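PDB 3HFQ: uncharacterized protein lp_2219, which is of unknown function but has the fold of a seven-bladed beta-propeller of the lactonase family, and may act on a lactone ring. Local coordinates for residues 154-159 with 165-170; 127-132 with 141-146. The protein carries 1 engineered substitution. All blocks are in the same frame, centred on the assembly; numbering follows the deposited sequence.

Contact 1: residues 154-159 with 165-170; sequences LAVIDL and YVYNVS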
loop_
_atom_site.group_PDB
_atom_site.type_symbol
_atom_site.label_atom_id
_atom_site.label_comp_id
_atom_site.label_asym_id
_atom_site.label_seq_id
_atom_site.Cartn_x
_atom_site.Cartn_y
_atom_site.Cartn_z
ATOM N N LEU A 154 -14.994 2.935 4.782
ATOM C CA LEU A 154 -13.820 3.098 3.928
ATOM C C LEU A 154 -12.969 4.289 4.338
ATOM O O LEU A 154 -13.447 5.419 4.377
ATOM C CB LEU A 154 -14.236 3.270 2.460
ATOM C CG LEU A 154 -13.096 3.251 1.434
ATOM C CD1 LEU A 154 -12.665 1.801 1.195
ATOM C CD2 LEU A 154 -13.549 3.887 0.109
ATOM N N ALA A 155 -11.707 4.023 4.653
ATOM C CA ALA A 155 -10.780 5.078 5.033
ATOM C C ALA A 155 -10.136 5.569 3.744
ATOM O O ALA A 155 -9.603 4.772 2.970
ATOM C CB ALA A 155 -9.722 4.533 5.982
ATOM N N VAL A 156 -10.201 6.878 3.513
ATOM C CA VAL A 156 -9.647 7.492 2.309
ATOM C C VAL A 156 -8.671 8.591 2.732
ATOM O O VAL A 156 -9.053 9.538 3.412
ATOM C CB VAL A 156 -10.786 8.083 1.436
ATOM C CG1 VAL A 156 -10.212 8.766 0.194
ATOM C CG2 VAL A 156 -11.749 6.968 1.029
ATOM N N ILE A 157 -7.413 8.459 2.322
ATOM C CA ILE A 157 -6.378 9.416 2.710
ATOM C C ILE A 157 -5.995 10.421 1.628
ATOM O O ILE A 157 -5.659 10.040 0.513
ATOM C CB ILE A 157 -5.104 8.663 3.149
ATOM C CG1 ILE A 157 -5.458 7.661 4.252
ATOM C CG2 ILE A 157 -4.048 9.648 3.631
ATOM C CD1 ILE A 157 -4.315 6.734 4.629
ATOM N N ASP A 158 -6.027 11.705 1.978
ATOM C CA ASP A 158 -5.678 12.771 1.046
ATOM C C ASP A 158 -4.337 13.377 1.462
ATOM O O ASP A 158 -4.258 14.151 2.416
ATOM C CB ASP A 158 -6.758 13.859 1.058
ATOM C CG ASP A 158 -6.624 14.834 -0.100
ATOM O OD1 ASP A 158 -5.485 15.124 -0.516
ATOM O OD2 ASP A 158 -7.662 15.327 -0.588
ATOM N N LEU A 159 -3.283 13.011 0.744
ATOM C CA LEU A 159 -1.949 13.514 1.036
ATOM C C LEU A 159 -1.858 15.011 0.759
ATOM O O LEU A 159 -1.164 15.744 1.466
ATOM C CB LEU A 159 -0.920 12.751 0.189
ATOM C CG LEU A 159 0.547 13.190 0.244
ATOM C CD1 LEU A 159 1.451 11.979 0.050
ATOM C CD2 LEU A 159 0.811 14.247 -0.821
ATOM N N TYR A 165 -10.270 10.764 5.485
ATOM C CA TYR A 165 -11.716 10.652 5.452
ATOM C C TYR A 165 -12.162 9.231 5.767
ATOM O O TYR A 165 -11.434 8.266 5.529
ATOM C CB TYR A 165 -12.264 10.977 4.059
ATOM C CG TYR A 165 -12.045 12.384 3.560
ATOM C CD1 TYR A 165 -10.841 12.759 2.961
ATOM C CD2 TYR A 165 -13.062 13.329 3.642
ATOM C CE1 TYR A 165 -10.658 14.048 2.461
ATOM C CE2 TYR A 165 -12.892 14.617 3.149
ATOM C CZ TYR A 165 -11.692 14.969 2.553
ATOM O OH TYR A 165 -11.535 16.242 2.050
ATOM N N VAL A 166 -13.362 9.117 6.316
ATOM C CA VAL A 166 -13.960 7.820 6.568
ATOM C C VAL A 166 -15.317 7.922 5.885
ATOM O O VAL A 166 -16.081 8.850 6.156
ATOM C CB VAL A 166 -14.157 7.522 8.059
ATOM C CG1 VAL A 166 -14.946 6.223 8.218
ATOM C CG2 VAL A 166 -12.799 7.379 8.742
ATOM N N TYR A 167 -15.594 6.985 4.982
ATOM C CA TYR A 167 -16.847 6.954 4.228
ATOM C C TYR A 167 -17.638 5.680 4.476
ATOM O O TYR A 167 -17.063 4.608 4.654
ATOM C CB TYR A 167 -16.574 6.993 2.724
ATOM C CG TYR A 167 -16.100 8.304 2.158
ATOM C CD1 TYR A 167 -17.014 9.278 1.753
ATOM C CD2 TYR A 167 -14.742 8.554 1.979
ATOM C CE1 TYR A 167 -16.581 10.480 1.188
ATOM C CE2 TYR A 167 -14.301 9.748 1.420
ATOM C CZ TYR A 167 -15.224 10.702 1.021
ATOM O OH TYR A 167 -14.784 11.878 0.461
ATOM N N ASN A 168 -18.961 5.799 4.462
ATOM C CA ASN A 168 -19.816 4.633 4.598
ATOM C C ASN A 168 -19.997 4.166 3.161
ATOM O O ASN A 168 -20.008 4.988 2.243
ATOM C CB ASN A 168 -21.159 5.009 5.217
ATOM C CG ASN A 168 -21.024 5.397 6.673
ATOM O OD1 ASN A 168 -20.364 4.702 7.445
ATOM N ND2 ASN A 168 -21.644 6.505 7.057
ATOM N N VAL A 169 -20.120 2.860 2.958
ATOM C CA VAL A 169 -20.267 2.320 1.610
ATOM C C VAL A 169 -21.613 1.629 1.445
ATOM O O VAL A 169 -22.028 0.862 2.312
ATOM C CB VAL A 169 -19.160 1.283 1.309
ATOM C CG1 VAL A 169 -19.168 0.922 -0.167
ATOM C CG2 VAL A 169 -17.806 1.829 1.727
ATOM N N SER A 170 -22.290 1.904 0.334
ATOM C CA SER A 170 -23.584 1.282 0.066
ATOM C C SER A 170 -23.351 0.001 -0.731
ATOM O O SER A 170 -22.278 -0.186 -1.309
ATOM C CB SER A 170 -24.480 2.227 -0.737
ATOM O OG SER A 170 -24.009 2.370 -2.066
HETATM O O HOH W 1 -9.402 16.764 0.673
#
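Tyr165 pairs with Val156 through both backbone groups: Val156 N donates to Tyr165 O at 2.7 Å in a nearly straight bond (171° at the hydrogen), and Tyr165 N donates to Val156 O. The phenol ring turns its edge to Val156 O and to Asp158 CB, which lies 4.1 Å from Tyr165 CE1. Beyond that edge the hydroxyl donates to a water 2.6 Å from Tyr165 OH; the water in turn donates to Asp158 OD2, whose protein partner is Ser141 OG. Val166 faces Ala155 in a non-hydrogen-bonded pair, where Leu154 O receives a CA-H...O contact from Val166 CA at 3.3 Å. This antiparallel hairpin forms the two middle strands of a four-stranded propeller blade. Tyr167 closes a second hydrogen-bonded pair, with Leu154. Its CG stands anti to the carbonyl carbon (chi1 -72°), which leans the ring back along the strand until CD2 rests obliquely on Val156 CG2 at 3.5 Å. Replacing this tyrosine by an alanine would probably open a gap beside Val156 CG2 on the face it shares with Tyr165. Last, Val169 brings CG2 against Leu154 CB at 3.9 Å, and Leu175 of the next strand covers both side chains.

Contact 2: residues 127-132 with 141-146; sequences VQHSGH and SHIHYT. With PO4 (phosphate ion), chain C.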
loop_
_atom_site.group_PDB
_atom_site.type_symbol
_atom_site.label_atom_id
_atom_site.label_comp_id
_atom_site.label_asym_id
_atom_site.label_seq_id
_atom_site.Cartn_x
_atom_site.Cartn_y
_atom_site.Cartn_z
ATOM N N VAL A 127 -15.656 9.810 -6.395
ATOM C CA VAL A 127 -15.758 10.897 -5.430
ATOM C C VAL A 127 -14.620 11.890 -5.634
ATOM O O VAL A 127 -13.447 11.517 -5.587
ATOM C CB VAL A 127 -15.716 10.345 -3.990
ATOM C CG1 VAL A 127 -15.691 11.488 -2.982
ATOM C CG2 VAL A 127 -16.932 9.459 -3.752
ATOM N N GLN A 128 -14.971 13.153 -5.862
ATOM C CA GLN A 128 -13.979 14.197 -6.089
ATOM C C GLN A 128 -13.678 14.991 -4.825
ATOM O O GLN A 128 -14.592 15.450 -4.140
ATOM C CB GLN A 128 -14.466 15.158 -7.181
ATOM C CG GLN A 128 -13.478 16.272 -7.527
ATOM C CD GLN A 128 -12.205 15.750 -8.165
ATOM O OE1 GLN A 128 -12.234 15.168 -9.248
ATOM N NE2 GLN A 128 -11.077 15.956 -7.494
ATOM N N HIS A 129 -12.395 15.152 -4.520
ATOM C CA HIS A 129 -11.984 15.912 -3.344
ATOM C C HIS A 129 -11.272 17.190 -3.769
ATOM O O HIS A 129 -10.872 17.337 -4.923
ATOM C CB HIS A 129 -11.028 15.096 -2.461
ATOM C CG HIS A 129 -11.586 13.783 -2.006
ATOM N ND1 HIS A 129 -11.684 12.688 -2.837
ATOM C CD2 HIS A 129 -12.072 13.391 -0.805
ATOM C CE1 HIS A 129 -12.208 11.675 -2.165
ATOM N NE2 HIS A 129 -12.451 12.076 -0.931
ATOM N N SER A 130 -11.117 18.109 -2.823
ATOM C CA SER A 130 -10.437 19.365 -3.084
ATOM C C SER A 130 -9.639 19.748 -1.847
ATOM O O SER A 130 -9.828 19.177 -0.771
ATOM C CB SER A 130 -11.447 20.466 -3.414
ATOM O OG SER A 130 -12.261 20.762 -2.292
ATOM N N GLY A 131 -8.745 20.716 -1.999
ATOM C CA GLY A 131 -7.937 21.144 -0.875
ATOM C C GLY A 131 -6.480 21.189 -1.269
ATOM O O GLY A 131 -6.128 20.810 -2.384
ATOM N N HIS A 132 -5.631 21.661 -0.362
ATOM C CA HIS A 132 -4.200 21.751 -0.625
ATOM C C HIS A 132 -3.445 21.859 0.692
ATOM O O HIS A 132 -4.053 21.859 1.767
ATOM C CB HIS A 132 -3.889 22.974 -1.498
ATOM C CG HIS A 132 -4.340 24.272 -0.906
ATOM N ND1 HIS A 132 -5.632 24.746 -1.049
ATOM C CD2 HIS A 132 -3.689 25.185 -0.153
ATOM C CE1 HIS A 132 -5.747 25.892 -0.408
ATOM N NE2 HIS A 132 -4.584 26.185 0.147
ATOM N N SER A 141 -5.658 18.222 -4.232
ATOM C CA SER A 141 -6.038 16.970 -3.590
ATOM C C SER A 141 -5.293 15.806 -4.222
ATOM O O SER A 141 -5.216 15.700 -5.445
ATOM C CB SER A 141 -7.543 16.731 -3.715
ATOM O OG SER A 141 -7.872 15.424 -3.278
ATOM N N HIS A 142 -4.758 14.930 -3.377
ATOM C CA HIS A 142 -4.015 13.761 -3.831
ATOM C C HIS A 142 -4.408 12.547 -2.982
ATOM O O HIS A 142 -3.856 12.333 -1.908
ATOM C CB HIS A 142 -2.510 14.027 -3.706
ATOM C CG HIS A 142 -2.015 15.134 -4.593
ATOM N ND1 HIS A 142 -1.029 16.018 -4.200
ATOM C CD2 HIS A 142 -2.345 15.481 -5.858
ATOM C CE1 HIS A 142 -0.777 16.860 -5.189
ATOM N NE2 HIS A 142 -1.562 16.556 -6.205
ATOM N N ILE A 143 -5.368 11.762 -3.465
ATOM C CA ILE A 143 -5.822 10.580 -2.734
ATOM C C ILE A 143 -4.806 9.461 -2.945
ATOM O O ILE A 143 -4.420 9.174 -4.075
ATOM C CB ILE A 143 -7.221 10.126 -3.224
ATOM C CG1 ILE A 143 -8.203 11.299 -3.149
ATOM C CG2 ILE A 143 -7.735 8.991 -2.353
ATOM C CD1 ILE A 143 -8.348 11.903 -1.751
ATOM N N HIS A 144 -4.384 8.814 -1.861
ATOM C CA HIS A 144 -3.367 7.773 -1.974
ATOM C C HIS A 144 -3.720 6.442 -1.318
ATOM O O HIS A 144 -2.927 5.494 -1.360
ATOM C CB HIS A 144 -2.062 8.285 -1.360
ATOM C CG HIS A 144 -0.838 7.899 -2.130
ATOM N ND1 HIS A 144 -0.620 6.619 -2.589
ATOM C CD2 HIS A 144 0.225 8.632 -2.534
ATOM C CE1 HIS A 144 0.523 6.580 -3.248
ATOM N NE2 HIS A 144 1.058 7.789 -3.231
ATOM N N TYR A 145 -4.900 6.361 -0.717
ATOM C CA TYR A 145 -5.293 5.141 -0.030
ATOM C C TYR A 145 -6.805 5.068 0.101
ATOM O O TYR A 145 -7.455 6.054 0.454
ATOM C CB TYR A 145 -4.620 5.123 1.355
ATOM C CG TYR A 145 -4.935 3.938 2.251
ATOM C CD1 TYR A 145 -6.085 3.918 3.041
ATOM C CD2 TYR A 145 -4.058 2.858 2.338
ATOM C CE1 TYR A 145 -6.350 2.846 3.902
ATOM C CE2 TYR A 145 -4.318 1.780 3.193
ATOM C CZ TYR A 145 -5.463 1.784 3.972
ATOM O OH TYR A 145 -5.727 0.726 4.814
ATOM N N THR A 146 -7.352 3.898 -0.214
ATOM C CA THR A 146 -8.785 3.644 -0.124
ATOM C C THR A 146 -8.951 2.194 0.318
ATOM O O THR A 146 -8.920 1.282 -0.508
ATOM C CB THR A 146 -9.498 3.816 -1.487
ATOM O OG1 THR A 146 -8.840 3.010 -2.473
ATOM C CG2 THR A 146 -9.478 5.278 -1.928
HETATM P P PO4 C . 3.977 9.106 -3.826
HETATM O O1 PO4 C . 5.245 9.724 -4.527
HETATM O O2 PO4 C . 4.419 7.935 -2.870
HETATM O O3 PO4 C . 3.236 10.220 -2.992
HETATM O O4 PO4 C . 2.995 8.534 -4.921
#
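Ile143 lays its CD1 methyl over one face of the His129 imidazole, at the junction where one blade of the beta-propeller hands over to the next: His129 directly follows the outermost strand, 121-128, of one blade, and Ile143 begins the first strand, 143-148, of its successor. The apolar part of the contact rests on this CH-pi interaction, with Ile143 CD1 3.7 Å from the centroid of the His129 ring and 17° off its normal. The methyl is displaced toward the rim, so that it comes nearest to His129 ND1, at 3.6 Å. Ile143 reaches the ring because CG1 is anti to its own carbonyl carbon (chi1 -54°). ND1 also hydrogen-bonds to Gly108 O in the earlier blade, which helps to fix the ring's rotation.

Close contacts without a hydrogen bond make up a second group. Ser141 OG, engaged with Asp158, touches His129 CB at 3.3 Å, and Ser141 CB packs 3.6 Å from His129 O. Gly131 O approaches Ser141 N to 3.2 Å, but at an angle too poor for a bond. The backbone at Gly131 demands glycine, since a CB would collide with the carbonyl oxygen of Ser130.

One side-chain hydrogen bond forms within 127-132, and another reaches a ligand from 141-146. Gln128 NE2 donates to a lone pair of His129 O at 2.9 Å, the donor lying in the carbonyl plane and the acceptor in the plane of the Gln128 amide, and also to Lys107 O. His144, past Ile143, instead binds a phosphate ion, probably from the crystallisation liquor, which Arg190 and Arg259 also hold. The bond runs at the ring's edge, from His144 NE2 to phosphate O4 at 2.7 Å.

Overall arrangement
From the N terminus, the chain reaches contact 2 first, as strand 121-128 ends its blade; eight residues later 141-146 returns, closing the loop that links one blade to the next. Contact 1 follows in series, with a short turn, 159-162, leading strand 154-158 back into strand 163-169. Neither loop encloses or crosses the other. The two meet because strands 143-148 and 154-158 are neighbours in one sheet: Leu159 N hydrogen-bonds to His142 O, and Val156 CG1 packs on Ile143 CG2. On the same side Tyr167 OH comes within 2.7 Å of His129 NE2. Contact 1 thus joins strands inside one blade, and contact 2 ties that blade to its predecessor.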